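Local atomic coordinates of carbohydrate binding family 6 (PDB entry 5A8C), a protein that probably hydrolyses alpha-L-arabinofuranosyl linkages, acting as a family 43 glycoside hydrolase built on a five-bladed beta-propeller. Residues Pro30-Ser33 and Gln34-Thr37; Pro257-Pro260 and Asp261-Ser264; Glu87-Ala91 and Lys92-Arg96; Pro143-Ser146 and Trp147-Gly151; Ser57-Thr60 and Pro61-Thr65. All blocks are in the same frame, centred on the assembly; numbering follows the deposited sequence. Where two conformers were deposited one is given.

Contact 1 of 5, residues Pro30-Ser33 and Gln34-Thr37; sequences PIFS and QRFT
Water 1 joins the two arms of the bend: it donates to Phe32 O at 2.8 Å and to Arg35 O at 2.7 Å, and accepts from Thr37 OG1 at 2.7 Å. That hydroxyl itself accepts from the backbone N of Val301. The Phe32 ring packs between those arms. Its CG stands anti to the backbone N (chi1 -179°), which swings the ring back over the chain that follows, until the amide N of Gln34 sits 4.1 Å above the centre of one face. At the rim, CE1 rests against CG of Gln34 at 3.7 Å, while CG2 of Thr37 comes in near the ring plane, 3.9 Å from CE2. This bend leads into strand 36-45, the first strand of a four-stranded antiparallel blade of the five-bladed propeller; Thr37 also pairs through its backbone with Arg299, from the C-terminal part of the chain. Arg35 completes the wrapping: CZ of Phe32 points at one face of its guanidinium, 3.9 Å from NH2, with ring and guanidinium planes 75° apart. The charged group is held there by salt bridges to Asp84 and Glu87. Towards the surface, water 2 accepts from Ser33 N at 2.9 Å and also takes a bond from Gln34 NE2.

Contact 2 of 5, residues Pro257-Pro260 and Asp261-Ser264; sequences PQPP and DNYS
Gln258 and Asn262 make the close-fitting part of this bend: Asn262 ND2 donates to Gln258 OE1 at 3.0 Å, nearly straight at 166°. The acceptor lies in the plane of the Asn262 amide, but the donor is tilted 32° from the carbonyl plane of Gln258. The two side chains cross at about a right angle, yet their amides are turned only 25° from each other. A bend at chi2 folds the glutamine back over the turn, and CB of Asn262 packs 3.5 Å from Pro259 O. Both amides are pinned from outside as well, Gln258 NE2 by the carbonyls of Ser235 and Asn265, Asn262 OD1 by Arg285. Elsewhere water does the joining. Water 3 donates to Gln258 OE1 at 2.7 Å and accepts from Ser264 N at 2.8 Å, and water 4 spans Pro259 O (2.7 Å) and Asn262 N (2.9 Å). Past Asn262 the chain runs outward through Tyr263 and Ser264, both solvent-exposed. The whole is an irregular, proline-rich loop without helix or strand, linking strand 250-256, at the edge of one four-stranded sheet, to strand 270-274 in the five-bladed propeller of this family 43 enzyme.

Contact 3 of 5, residues Glu87-Ala91 and Lys92-Arg96; sequences EVFNA and KRDSR
Lys92 brings its CB to 3.8 Å from Asn90 OD1 and then runs outward as an extended chain. Arg93 follows with the capping bond: its N donates to Asn90 OD1 at 3.0 Å and fairly straight (157°), though tilted from the plane of the amide carbonyl. Asn90 can reach because its CG stands anti to its own N (chi1 175°), which turns the amide towards the first turn of the helix. The Arg93 chain folds back at chi3 and lays one guanidinium face over Asn90 CB, 3.8 Å from that plane. Waters 5 and 6 link its NH2, weakly, and its NH1 to Glu87 O. Next comes Asp94, gripped side-on by Arg93, with NE on OD1 and NH2 on OD2 at 2.7 Å. That same OD2 also accepts from Asn90 N at 2.8 Å, on the anti side but well out of the carboxylate plane. OD1 pairs with Lys137 too; between Arg93 and Lys137 the carboxylate is probably kept ionised. Asp94 N closes the helical turn on Asn90 O at 2.8 Å, and its CB packs 3.4 Å from Phe89 CE1. Ser95, leaving the helix, donates OG to Ala91 O at 2.7 Å. This is a strand-to-helix junction with an asparagine N-cap, where strand 83-90, the outermost strand of its propeller blade, passes directly into the short helix 91-94.

Contact 4 of 5, residues Pro143-Ser146 and Trp147-Gly151; sequences PLVS and WNTPG
The indole of Trp147 slants past the carbonyl carbon of Ser146, and its CB lies 3.7 Å from that same atom, Ser146 C. With CG anti to its own carbonyl carbon (chi1 -73°), the side chain heads off the turn and packs on Val152 and Leu160. The Asn148 side chain meets Ser146 at its CB, 3.7 Å from Ser146 OG, while its flat amide is carried out towards Gln153. The peptide carbonyl of Ser146 is a third flat group, and Thr149 N approaches it from above: the bond to Ser146 O is 3.0 Å long, but the donor stands 64° out of the carbonyl plane. Two hydroxyls complete the network. Ser146 OG turns inward over the bend and accepts from Asn148 N at 3.0 Å, while Thr149 OG1 reaches back to accept from Ser146 N at 2.9 Å, almost straight at 173°. Ser146 is thus bound through its N, its O and its OG, all to Asn148 and Thr149, which follow it. Thr149 OG1 also lies 3.5 Å from Val145 CA and 3.9 Å from Val145 CG1, the two side chains crossing at about a right angle. Val145 packs on Met175 and Phe177 of strand 173-178; separately, Trp147 O accepts from Gln153 NE2. The arrangement is a type I beta turn, Ser146 to Thr149, with an ST turn at its first residue, following directly on a classic beta bulge in which Leu144 and Val145 both face Ile124.

Contact 5 of 5, residues Ser57-Thr60 and Pro61-Thr65; sequences SDAT and PGQST
Gln63 OE1 accepts from Thr60 N at 3.1 Å, the donor lying in the carbonyl plane of the glutamine amide, and it also passes 3.3 Å from Ala59 CA. The backbone answers in the other sense, Gln63 N donating to Thr60 O at 3.1 Å from above the carbonyl plane. Crossing the glutamine at about a right angle, Thr60 sets OG1 3.6 Å from Gln63 CB. Together the two bonds clasp a type II beta turn, Thr60 to Gln63, with Pro61 and Gly62 at its corners; glycine takes the positive phi of 93° there. The Gln63 chain is extended, its CG anti to the backbone N (chi1 -176°), which lets the amide span the loop from Gln63 to Thr60 N. Its NE2 is fixed by Thr65 O at 3.0 Å, in the plane of both groups, and also donates to water 7, which binds Ser57 O. Water 8 gives a proton to OE1 at 2.8 Å and another to Asp58 O; water 9 links Thr60 OG1 with Pro61 O. Further out, Gln298 OE1 holds Ala59 N, Tyr297 packs on Gln63, and Ser57 is bonded to Asn67 across the base of the loop joining strands 48-56 and 70-76.

In the fold
All five contacts are local bends around the five-bladed propeller. Contacts 1 and 3 sit at the two outermost strands of one four-stranded sheet, 36-45 and 83-90, and touch through the salt bridge of Arg35 with Glu87. Both are partly buried and pack a phenylalanine, but contact 3 adds helix capping and a carboxylate grip. Contact 5, in a loop of the same sheet and the most exposed, meets contact 1 where Phe36 packs on Asp58; amide bonds and waters hold it. Contact 2 is a partly buried loop stitched by amides and water, whereas contact 4, across the chain's centre from contacts 1 and 2, is a surface turn held by two hydroxyls and a backbone bond.

Contact 1 of 5, residues Pro30-Ser33 and Gln34-Thr37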
loop_
_atom_site.group_PDB
_atom_site.type_symbol
_atom_site.label_atom_id
_atom_site.label_comp_id
_atom_site.label_asym_id
_atom_site.label_seq_id
_atom_site.Cartn_x
_atom_site.Cartn_y
_atom_site.Cartn_z
ATOM N N PRO A 30 14.204 6.739 -13.111
ATOM C CA PRO A 30 13.434 5.924 -12.168
ATOM C C PRO A 30 14.272 4.755 -11.611
ATOM O O PRO A 30 15.257 4.343 -12.213
ATOM C CB PRO A 30 12.268 5.448 -12.996
ATOM C CG PRO A 30 12.769 5.462 -14.376
ATOM C CD PRO A 30 13.717 6.584 -14.481
ATOM N N ILE A 31 13.871 4.236 -10.451
ATOM C CA ILE A 31 14.631 3.174 -9.827
ATOM C C ILE A 31 14.474 1.821 -10.479
ATOM O O ILE A 31 15.367 0.976 -10.365
ATOM C CB ILE A 31 14.377 3.070 -8.290
ATOM C CG1 ILE A 31 12.948 2.637 -7.951
ATOM C CG2 ILE A 31 14.757 4.359 -7.584
ATOM C CD1 ILE A 31 12.744 2.363 -6.480
ATOM N N PHE A 32 13.338 1.573 -11.136
ATOM C CA PHE A 32 13.002 0.241 -11.656
ATOM C C PHE A 32 12.074 0.367 -12.827
ATOM O O PHE A 32 10.932 0.828 -12.673
ATOM C CB PHE A 32 12.355 -0.619 -10.560
ATOM C CG PHE A 32 12.011 -1.995 -11.017
ATOM C CD1 PHE A 32 13.008 -2.938 -11.285
ATOM C CD2 PHE A 32 10.697 -2.369 -11.214
ATOM C CE1 PHE A 32 12.685 -4.202 -11.712
ATOM C CE2 PHE A 32 10.377 -3.640 -11.640
ATOM C CZ PHE A 32 11.368 -4.571 -11.887
ATOM N N SER A 33 12.527 -0.052 -13.991
ATOM C CA SER A 33 11.710 0.094 -15.205
ATOM C C SER A 33 11.480 -1.198 -15.953
ATOM O O SER A 33 10.884 -1.161 -17.022
ATOM C CB SER A 33 12.312 1.122 -16.176
ATOM O OG SER A 33 13.587 0.696 -16.532
ATOM N N GLN A 34 11.930 -2.327 -15.406
ATOM C CA GLN A 34 11.829 -3.579 -16.169
ATOM C C GLN A 34 10.410 -3.946 -16.533
ATOM O O GLN A 34 10.138 -4.415 -17.637
ATOM C CB GLN A 34 12.455 -4.719 -15.415
ATOM C CG GLN A 34 13.906 -4.553 -15.140
ATOM C CD GLN A 34 14.721 -4.465 -16.428
ATOM O OE1 GLN A 34 14.584 -5.341 -17.312
ATOM N NE2 GLN A 34 15.488 -3.386 -16.598
ATOM N N ARG A 35 9.513 -3.803 -15.557
ATOM C CA ARG A 35 8.111 -4.051 -15.673
ATOM C C ARG A 35 7.414 -2.931 -14.935
ATOM O O ARG A 35 8.023 -2.298 -14.082
ATOM C CB ARG A 35 7.739 -5.429 -15.091
ATOM C CG ARG A 35 8.386 -6.595 -15.808
ATOM C CD ARG A 35 8.126 -7.971 -15.220
ATOM N NE ARG A 35 8.425 -8.048 -13.809
ATOM C CZ ARG A 35 9.633 -8.015 -13.274
ATOM N NH1 ARG A 35 10.736 -7.924 -14.000
ATOM N NH2 ARG A 35 9.761 -8.074 -11.976
ATOM N N PHE A 36 6.131 -2.704 -15.233
ATOM C CA PHE A 36 5.406 -1.614 -14.576
ATOM C C PHE A 36 4.930 -2.034 -13.178
ATOM O O PHE A 36 4.517 -3.180 -12.959
ATOM C CB PHE A 36 4.241 -1.181 -15.486
ATOM C CG PHE A 36 4.717 -0.604 -16.795
ATOM C CD1 PHE A 36 5.338 0.636 -16.801
ATOM C CD2 PHE A 36 4.573 -1.298 -17.982
ATOM C CE1 PHE A 36 5.823 1.161 -17.994
ATOM C CE2 PHE A 36 5.084 -0.772 -19.171
ATOM C CZ PHE A 36 5.687 0.458 -19.166
ATOM N N THR A 37 5.006 -1.077 -12.259
ATOM C CA THR A 37 4.756 -1.326 -10.835
ATOM C C THR A 37 3.992 -0.166 -10.246
ATOM O O THR A 37 4.183 1.002 -10.603
ATOM C CB THR A 37 6.114 -1.458 -10.067
ATOM O OG1 THR A 37 6.991 -0.367 -10.310
ATOM C CG2 THR A 37 6.791 -2.783 -10.417
HETATM O O HOH W 1 8.224 0.008 -12.720
HETATM O O HOH W 2 15.148 -1.284 -14.353
#

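Contact 2 of 5, residues Pro257-Pro260 and Asp261-Ser264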
loop_
_atom_site.group_PDB
_atom_site.type_symbol
_atom_site.label_atom_id
_atom_site.label_comp_id
_atom_site.label_asym_id
_atom_site.label_seq_id
_atom_site.Cartn_x
_atom_site.Cartn_y
_atom_site.Cartn_z
ATOM N N PRO A 257 1.948 15.471 -2.736
ATOM C CA PRO A 257 1.055 15.966 -3.781
ATOM C C PRO A 257 1.058 15.016 -4.983
ATOM O O PRO A 257 1.593 13.920 -4.896
ATOM C CB PRO A 257 1.677 17.332 -4.115
ATOM C CG PRO A 257 3.120 17.065 -4.007
ATOM C CD PRO A 257 3.293 16.112 -2.862
ATOM N N GLN A 258 0.439 15.429 -6.087
ATOM C CA GLN A 258 0.665 14.643 -7.326
ATOM C C GLN A 258 2.152 14.667 -7.650
ATOM O O GLN A 258 2.736 15.742 -7.742
ATOM C CB GLN A 258 -0.092 15.250 -8.492
ATOM C CG GLN A 258 -1.559 14.882 -8.503
ATOM C CD GLN A 258 -1.804 13.490 -9.032
ATOM O OE1 GLN A 258 -1.253 13.121 -10.077
ATOM N NE2 GLN A 258 -2.658 12.732 -8.389
ATOM N N PRO A 259 2.745 13.501 -7.847
ATOM C CA PRO A 259 4.148 13.483 -8.322
ATOM C C PRO A 259 4.241 13.994 -9.736
ATOM O O PRO A 259 3.234 14.015 -10.466
ATOM C CB PRO A 259 4.512 12.012 -8.269
ATOM C CG PRO A 259 3.385 11.305 -7.959
ATOM C CD PRO A 259 2.213 12.144 -7.706
ATOM N N PRO A 260 5.440 14.327 -10.199
ATOM C CA PRO A 260 5.614 14.614 -11.628
ATOM C C PRO A 260 5.264 13.421 -12.489
ATOM O O PRO A 260 5.317 12.263 -12.071
ATOM C CB PRO A 260 7.099 14.991 -11.737
ATOM C CG PRO A 260 7.714 14.298 -10.587
ATOM C CD PRO A 260 6.698 14.317 -9.467
ATOM N N ASP A 261 4.903 13.730 -13.732
ATOM C CA ASP A 261 4.643 12.694 -14.716
ATOM C C ASP A 261 3.611 11.685 -14.260
ATOM O O ASP A 261 3.779 10.474 -14.451
ATOM C CB ASP A 261 5.940 11.993 -15.149
ATOM C CG ASP A 261 6.968 12.893 -15.801
ATOM O OD1 ASP A 261 6.603 14.022 -16.233
ATOM O OD2 ASP A 261 8.125 12.464 -15.934
ATOM N N ASN A 262 2.502 12.191 -13.705
ATOM C CA ASN A 262 1.457 11.331 -13.216
ATOM C C ASN A 262 0.118 11.506 -13.872
ATOM O O ASN A 262 -0.848 10.806 -13.485
ATOM C CB ASN A 262 1.345 11.365 -11.695
ATOM C CG ASN A 262 0.680 10.136 -11.150
ATOM O OD1 ASN A 262 1.094 9.008 -11.474
ATOM N ND2 ASN A 262 -0.304 10.296 -10.306
ATOM N N TYR A 263 -0.039 12.443 -14.807
ATOM C CA TYR A 263 -1.236 12.512 -15.653
ATOM C C TYR A 263 -2.524 12.688 -14.836
ATOM O O TYR A 263 -3.591 12.254 -15.245
ATOM C CB TYR A 263 -1.334 11.327 -16.590
ATOM C CG TYR A 263 -0.179 11.207 -17.550
ATOM C CD1 TYR A 263 0.982 10.549 -17.201
ATOM C CD2 TYR A 263 -0.257 11.749 -18.825
ATOM C CE1 TYR A 263 2.043 10.409 -18.093
ATOM C CE2 TYR A 263 0.804 11.644 -19.714
ATOM C CZ TYR A 263 1.918 10.932 -19.342
ATOM O OH TYR A 263 2.963 10.762 -20.227
ATOM N N SER A 264 -2.414 13.393 -13.703
ATOM C CA SER A 264 -3.586 13.675 -12.848
ATOM C C SER A 264 -4.352 12.426 -12.483
ATOM O O SER A 264 -5.559 12.441 -12.287
ATOM C CB SER A 264 -4.513 14.713 -13.480
ATOM O OG SER A 264 -3.772 15.908 -13.715
HETATM O O HOH W 3 -0.544 14.730 -12.122
HETATM O O HOH W 4 2.034 14.886 -12.760
#

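Contact 3 of 5, residues Glu87-Ala91 and Lys92-Arg96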
loop_
_atom_site.group_PDB
_atom_site.type_symbol
_atom_site.label_atom_id
_atom_site.label_comp_id
_atom_site.label_asym_id
_atom_site.label_seq_id
_atom_site.Cartn_x
_atom_site.Cartn_y
_atom_site.Cartn_z
ATOM N N GLU A 87 7.975 -11.627 -9.787
ATOM C CA GLU A 87 6.659 -11.648 -9.221
ATOM C C GLU A 87 6.606 -12.766 -8.208
ATOM O O GLU A 87 6.763 -13.915 -8.532
ATOM C CB GLU A 87 5.563 -11.704 -10.286
ATOM C CG GLU A 87 5.244 -10.335 -10.920
ATOM C CD GLU A 87 6.384 -9.815 -11.752
ATOM O OE1 GLU A 87 6.678 -10.455 -12.789
ATOM O OE2 GLU A 87 6.966 -8.785 -11.416
ATOM N N VAL A 88 6.350 -12.402 -6.948
ATOM C CA VAL A 88 6.451 -13.281 -5.795
ATOM C C VAL A 88 5.124 -13.868 -5.340
ATOM O O VAL A 88 5.125 -14.759 -4.512
ATOM C CB VAL A 88 7.153 -12.546 -4.617
ATOM C CG1 VAL A 88 8.548 -12.116 -5.016
ATOM C CG2 VAL A 88 6.309 -11.356 -4.116
ATOM N N PHE A 89 4.025 -13.397 -5.937
ATOM C CA PHE A 89 2.697 -13.892 -5.657
ATOM C C PHE A 89 1.888 -13.691 -6.910
ATOM O O PHE A 89 1.884 -12.603 -7.460
ATOM C CB PHE A 89 2.007 -13.141 -4.478
ATOM C CG PHE A 89 0.619 -13.570 -4.183
ATOM C CD1 PHE A 89 0.360 -14.833 -3.666
ATOM C CD2 PHE A 89 -0.451 -12.754 -4.496
ATOM C CE1 PHE A 89 -0.930 -15.235 -3.412
ATOM C CE2 PHE A 89 -1.752 -13.153 -4.224
ATOM C CZ PHE A 89 -1.981 -14.396 -3.707
ATOM N N ASN A 90 1.099 -14.731 -7.282
ATOM C CA ASN A 90 0.192 -14.675 -8.407
ATOM C C ASN A 90 -1.142 -15.190 -7.904
ATOM O O ASN A 90 -1.180 -16.305 -7.433
ATOM C CB ASN A 90 0.747 -15.515 -9.581
ATOM C CG ASN A 90 -0.197 -15.596 -10.741
ATOM O OD1 ASN A 90 -1.286 -16.141 -10.629
ATOM N ND2 ASN A 90 0.186 -15.018 -11.847
ATOM N N ALA A 91 -2.186 -14.384 -7.958
ATOM C CA ALA A 91 -3.437 -14.784 -7.294
ATOM C C ALA A 91 -4.002 -16.085 -7.813
ATOM O O ALA A 91 -4.428 -16.935 -7.037
ATOM C CB ALA A 91 -4.435 -13.667 -7.368
ATOM N N LYS A 92 -4.026 -16.271 -9.125
ATOM C CA LYS A 92 -4.591 -17.523 -9.670
ATOM C C LYS A 92 -3.759 -18.746 -9.340
ATOM O O LYS A 92 -4.282 -19.817 -9.120
ATOM C CB LYS A 92 -4.783 -17.410 -11.151
ATOM C CG LYS A 92 -5.942 -16.535 -11.572
ATOM C CD LYS A 92 -6.179 -16.514 -13.052
ATOM C CE LYS A 92 -7.354 -15.653 -13.488
ATOM N NZ LYS A 92 -7.704 -15.899 -14.910
ATOM N N ARG A 93 -2.433 -18.578 -9.345
ATOM C CA ARG A 93 -1.540 -19.705 -9.096
ATOM C C ARG A 93 -1.436 -20.050 -7.603
ATOM O O ARG A 93 -1.170 -21.180 -7.238
ATOM C CB ARG A 93 -0.156 -19.344 -9.628
ATOM C CG ARG A 93 0.878 -20.445 -9.665
ATOM C CD ARG A 93 2.280 -19.916 -9.977
ATOM N NE ARG A 93 2.729 -19.007 -8.933
ATOM C CZ ARG A 93 3.666 -18.061 -9.086
ATOM N NH1 ARG A 93 4.361 -17.952 -10.231
ATOM N NH2 ARG A 93 3.936 -17.206 -8.080
ATOM N N ASP A 94 -1.553 -19.020 -6.752
ATOM C CA ASP A 94 -1.097 -19.097 -5.359
ATOM C C ASP A 94 -2.239 -18.910 -4.355
ATOM O O ASP A 94 -1.950 -18.919 -3.167
ATOM C CB ASP A 94 0.007 -18.064 -5.116
ATOM C CG ASP A 94 1.221 -18.239 -5.972
ATOM O OD1 ASP A 94 1.543 -19.404 -6.340
ATOM O OD2 ASP A 94 1.907 -17.222 -6.251
ATOM N N SER A 95 -3.484 -18.811 -4.810
ATOM C CA SER A 95 -4.654 -18.833 -3.991
ATOM C C SER A 95 -5.676 -19.745 -4.616
ATOM O O SER A 95 -5.662 -19.984 -5.831
ATOM C CB SER A 95 -5.268 -17.468 -3.809
ATOM O OG SER A 95 -6.057 -17.101 -4.895
ATOM N N ARG A 96 -6.619 -20.202 -3.802
ATOM C CA ARG A 96 -7.695 -21.068 -4.254
ATOM C C ARG A 96 -8.939 -20.317 -4.649
ATOM O O ARG A 96 -9.834 -20.924 -5.226
ATOM C CB ARG A 96 -8.013 -22.085 -3.185
ATOM C CG ARG A 96 -6.909 -23.105 -3.014
ATOM C CD ARG A 96 -7.275 -24.132 -1.981
ATOM N NE ARG A 96 -7.030 -23.640 -0.631
ATOM C CZ ARG A 96 -7.732 -24.007 0.447
ATOM N NH1 ARG A 96 -8.789 -24.769 0.324
ATOM N NH2 ARG A 96 -7.320 -23.658 1.642
HETATM O O HOH W 5 6.766 -16.477 -7.431
HETATM O O HOH W 6 5.602 -15.392 -10.708
#

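Contact 4 of 5, residues Pro143-Ser146 and Trp147-Gly151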
loop_
_atom_site.group_PDB
_atom_site.type_symbol
_atom_site.label_atom_id
_atom_site.label_comp_id
_atom_site.label_asym_id
_atom_site.label_seq_id
_atom_site.Cartn_x
_atom_site.Cartn_y
_atom_site.Cartn_z
ATOM N N PRO A 143 -11.578 -15.326 1.156
ATOM C CA PRO A 143 -10.957 -14.079 1.646
ATOM C C PRO A 143 -10.843 -14.040 3.152
ATOM O O PRO A 143 -11.744 -14.484 3.880
ATOM C CB PRO A 143 -11.852 -12.998 1.092
ATOM C CG PRO A 143 -13.064 -13.643 0.617
ATOM C CD PRO A 143 -12.796 -15.073 0.364
ATOM N N LEU A 144 -9.812 -13.392 3.613
ATOM C CA LEU A 144 -9.620 -13.067 5.007
ATOM C C LEU A 144 -10.709 -12.069 5.463
ATOM O O LEU A 144 -11.228 -12.164 6.587
ATOM C CB LEU A 144 -8.232 -12.521 5.232
ATOM C CG LEU A 144 -7.898 -12.060 6.644
ATOM C CD1 LEU A 144 -8.016 -13.185 7.653
ATOM C CD2 LEU A 144 -6.484 -11.494 6.696
ATOM N N VAL A 145 -10.976 -11.071 4.621
ATOM C CA VAL A 145 -12.012 -10.087 4.876
ATOM C C VAL A 145 -12.896 -9.997 3.633
ATOM O O VAL A 145 -12.391 -9.919 2.516
ATOM C CB VAL A 145 -11.386 -8.691 5.193
ATOM C CG1 VAL A 145 -12.494 -7.654 5.359
ATOM C CG2 VAL A 145 -10.532 -8.756 6.458
ATOM N N SER A 146 -14.217 -10.075 3.845
ATOM C CA SER A 146 -15.174 -10.147 2.741
ATOM C C SER A 146 -16.305 -9.161 3.085
ATOM O O SER A 146 -16.371 -8.587 4.188
ATOM C CB SER A 146 -15.758 -11.599 2.639
ATOM O OG SER A 146 -16.716 -11.842 3.627
ATOM N N TRP A 147 -17.209 -9.034 2.124
ATOM C CA TRP A 147 -18.408 -8.258 2.350
ATOM C C TRP A 147 -19.222 -8.764 3.543
ATOM O O TRP A 147 -20.024 -8.008 4.090
ATOM C CB TRP A 147 -19.300 -8.280 1.098
ATOM C CG TRP A 147 -18.757 -7.464 0.055
ATOM C CD1 TRP A 147 -18.235 -7.855 -1.151
ATOM C CD2 TRP A 147 -18.669 -6.056 0.093
ATOM N NE1 TRP A 147 -17.805 -6.756 -1.866
ATOM C CE2 TRP A 147 -18.073 -5.630 -1.121
ATOM C CE3 TRP A 147 -19.069 -5.101 1.026
ATOM C CZ2 TRP A 147 -17.882 -4.307 -1.409
ATOM C CZ3 TRP A 147 -18.846 -3.781 0.744
ATOM C CH2 TRP A 147 -18.275 -3.396 -0.474
ATOM N N ASN A 148 -19.077 -10.050 3.885
ATOM C CA ASN A 148 -19.839 -10.624 4.987
ATOM C C ASN A 148 -19.115 -10.622 6.324
ATOM O O ASN A 148 -19.699 -11.062 7.311
ATOM C CB ASN A 148 -20.264 -12.035 4.577
ATOM C CG ASN A 148 -21.313 -12.023 3.481
ATOM O OD1 ASN A 148 -22.199 -11.151 3.462
ATOM N ND2 ASN A 148 -21.223 -12.978 2.554
ATOM N N THR A 149 -17.907 -10.057 6.373
ATOM C CA THR A 149 -17.218 -9.931 7.618
ATOM C C THR A 149 -18.013 -8.982 8.533
ATOM O O THR A 149 -18.406 -7.895 8.120
ATOM C CB THR A 149 -15.837 -9.372 7.386
ATOM O OG1 THR A 149 -15.094 -10.309 6.576
ATOM C CG2 THR A 149 -15.113 -9.090 8.689
ATOM N N PRO A 150 -18.242 -9.350 9.785
ATOM C CA PRO A 150 -19.003 -8.488 10.692
ATOM C C PRO A 150 -18.392 -7.118 10.835
ATOM O O PRO A 150 -17.147 -6.989 10.948
ATOM C CB PRO A 150 -19.010 -9.280 12.006
ATOM C CG PRO A 150 -18.950 -10.715 11.537
ATOM C CD PRO A 150 -17.923 -10.636 10.412
ATOM N N GLY A 151 -19.251 -6.096 10.732
ATOM C CA GLY A 151 -18.834 -4.710 10.875
ATOM C C GLY A 151 -18.483 -4.029 9.573
ATOM O O GLY A 151 -18.283 -2.804 9.564
#

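Contact 5 of 5, residues Ser57-Thr60 and Pro61-Thr65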
loop_
_atom_site.group_PDB
_atom_site.type_symbol
_atom_site.label_atom_id
_atom_site.label_comp_id
_atom_site.label_asym_id
_atom_site.label_seq_id
_atom_site.Cartn_x
_atom_site.Cartn_y
_atom_site.Cartn_z
ATOM N N SER A 57 0.384 -5.111 -15.615
ATOM C CA SER A 57 0.738 -5.875 -16.810
ATOM C C SER A 57 0.934 -4.946 -18.005
ATOM O O SER A 57 0.300 -3.904 -18.121
ATOM C CB SER A 57 -0.349 -6.854 -17.167
ATOM O OG SER A 57 -0.575 -7.762 -16.098
ATOM N N ASP A 58 1.844 -5.306 -18.912
ATOM C CA ASP A 58 1.968 -4.540 -20.126
ATOM C C ASP A 58 0.596 -4.354 -20.773
ATOM O O ASP A 58 -0.201 -5.292 -20.856
ATOM C CB ASP A 58 2.915 -5.260 -21.071
ATOM C CG ASP A 58 4.342 -5.318 -20.537
ATOM O OD1 ASP A 58 4.728 -4.548 -19.645
ATOM O OD2 ASP A 58 5.096 -6.198 -21.054
ATOM N N ALA A 59 0.343 -3.161 -21.266
ATOM C CA ALA A 59 -0.965 -2.804 -21.804
ATOM C C ALA A 59 -1.425 -3.718 -22.915
ATOM O O ALA A 59 -0.591 -4.110 -23.743
ATOM C CB ALA A 59 -0.992 -1.359 -22.270
ATOM N N THR A 60 -2.711 -4.014 -22.938
ATOM C CA THR A 60 -3.290 -4.847 -23.973
ATOM C C THR A 60 -4.297 -4.055 -24.773
ATOM O O THR A 60 -4.949 -3.168 -24.226
ATOM C CB THR A 60 -3.992 -6.067 -23.335
ATOM O OG1 THR A 60 -4.940 -5.635 -22.371
ATOM C CG2 THR A 60 -3.041 -6.959 -22.638
ATOM N N PRO A 61 -4.513 -4.398 -26.051
ATOM C CA PRO A 61 -5.564 -3.746 -26.814
ATOM C C PRO A 61 -6.931 -4.022 -26.211
ATOM O O PRO A 61 -7.255 -5.161 -25.878
ATOM C CB PRO A 61 -5.421 -4.331 -28.209
ATOM C CG PRO A 61 -4.041 -4.877 -28.270
ATOM C CD PRO A 61 -3.697 -5.287 -26.895
ATOM N N GLY A 62 -7.683 -2.942 -26.028
ATOM C CA GLY A 62 -8.980 -3.031 -25.381
ATOM C C GLY A 62 -8.993 -2.806 -23.890
ATOM O O GLY A 62 -10.066 -2.773 -23.291
ATOM N N GLN A 63 -7.833 -2.663 -23.271
ATOM C CA GLN A 63 -7.770 -2.528 -21.844
ATOM C C GLN A 63 -8.455 -1.281 -21.359
ATOM O O GLN A 63 -8.151 -0.180 -21.810
ATOM C CB GLN A 63 -6.299 -2.482 -21.383
ATOM C CG GLN A 63 -6.167 -2.448 -19.873
ATOM C CD GLN A 63 -4.757 -2.691 -19.409
ATOM O OE1 GLN A 63 -3.838 -2.941 -20.201
ATOM N NE2 GLN A 63 -4.533 -2.627 -18.127
ATOM N N SER A 64 -9.374 -1.451 -20.408
ATOM C CA SER A 64 -10.111 -0.315 -19.852
ATOM C C SER A 64 -10.256 -0.420 -18.332
ATOM O O SER A 64 -11.093 0.243 -17.740
ATOM C CB SER A 64 -11.454 -0.184 -20.523
ATOM O OG SER A 64 -12.214 -1.351 -20.280
ATOM N N THR A 65 -9.443 -1.255 -17.702
ATOM C CA THR A 65 -9.346 -1.323 -16.259
ATOM C C THR A 65 -7.980 -1.959 -15.941
ATOM O O THR A 65 -7.174 -2.250 -16.826
ATOM C CB THR A 65 -10.543 -2.074 -15.635
ATOM O OG1 THR A 65 -10.460 -1.905 -14.212
ATOM C CG2 THR A 65 -10.497 -3.500 -15.972
HETATM O O HOH W 7 -1.831 -2.675 -16.952
HETATM O O HOH W 8 -2.680 -5.406 -19.567
HETATM O O HOH W 9 -7.586 -6.165 -23.424
#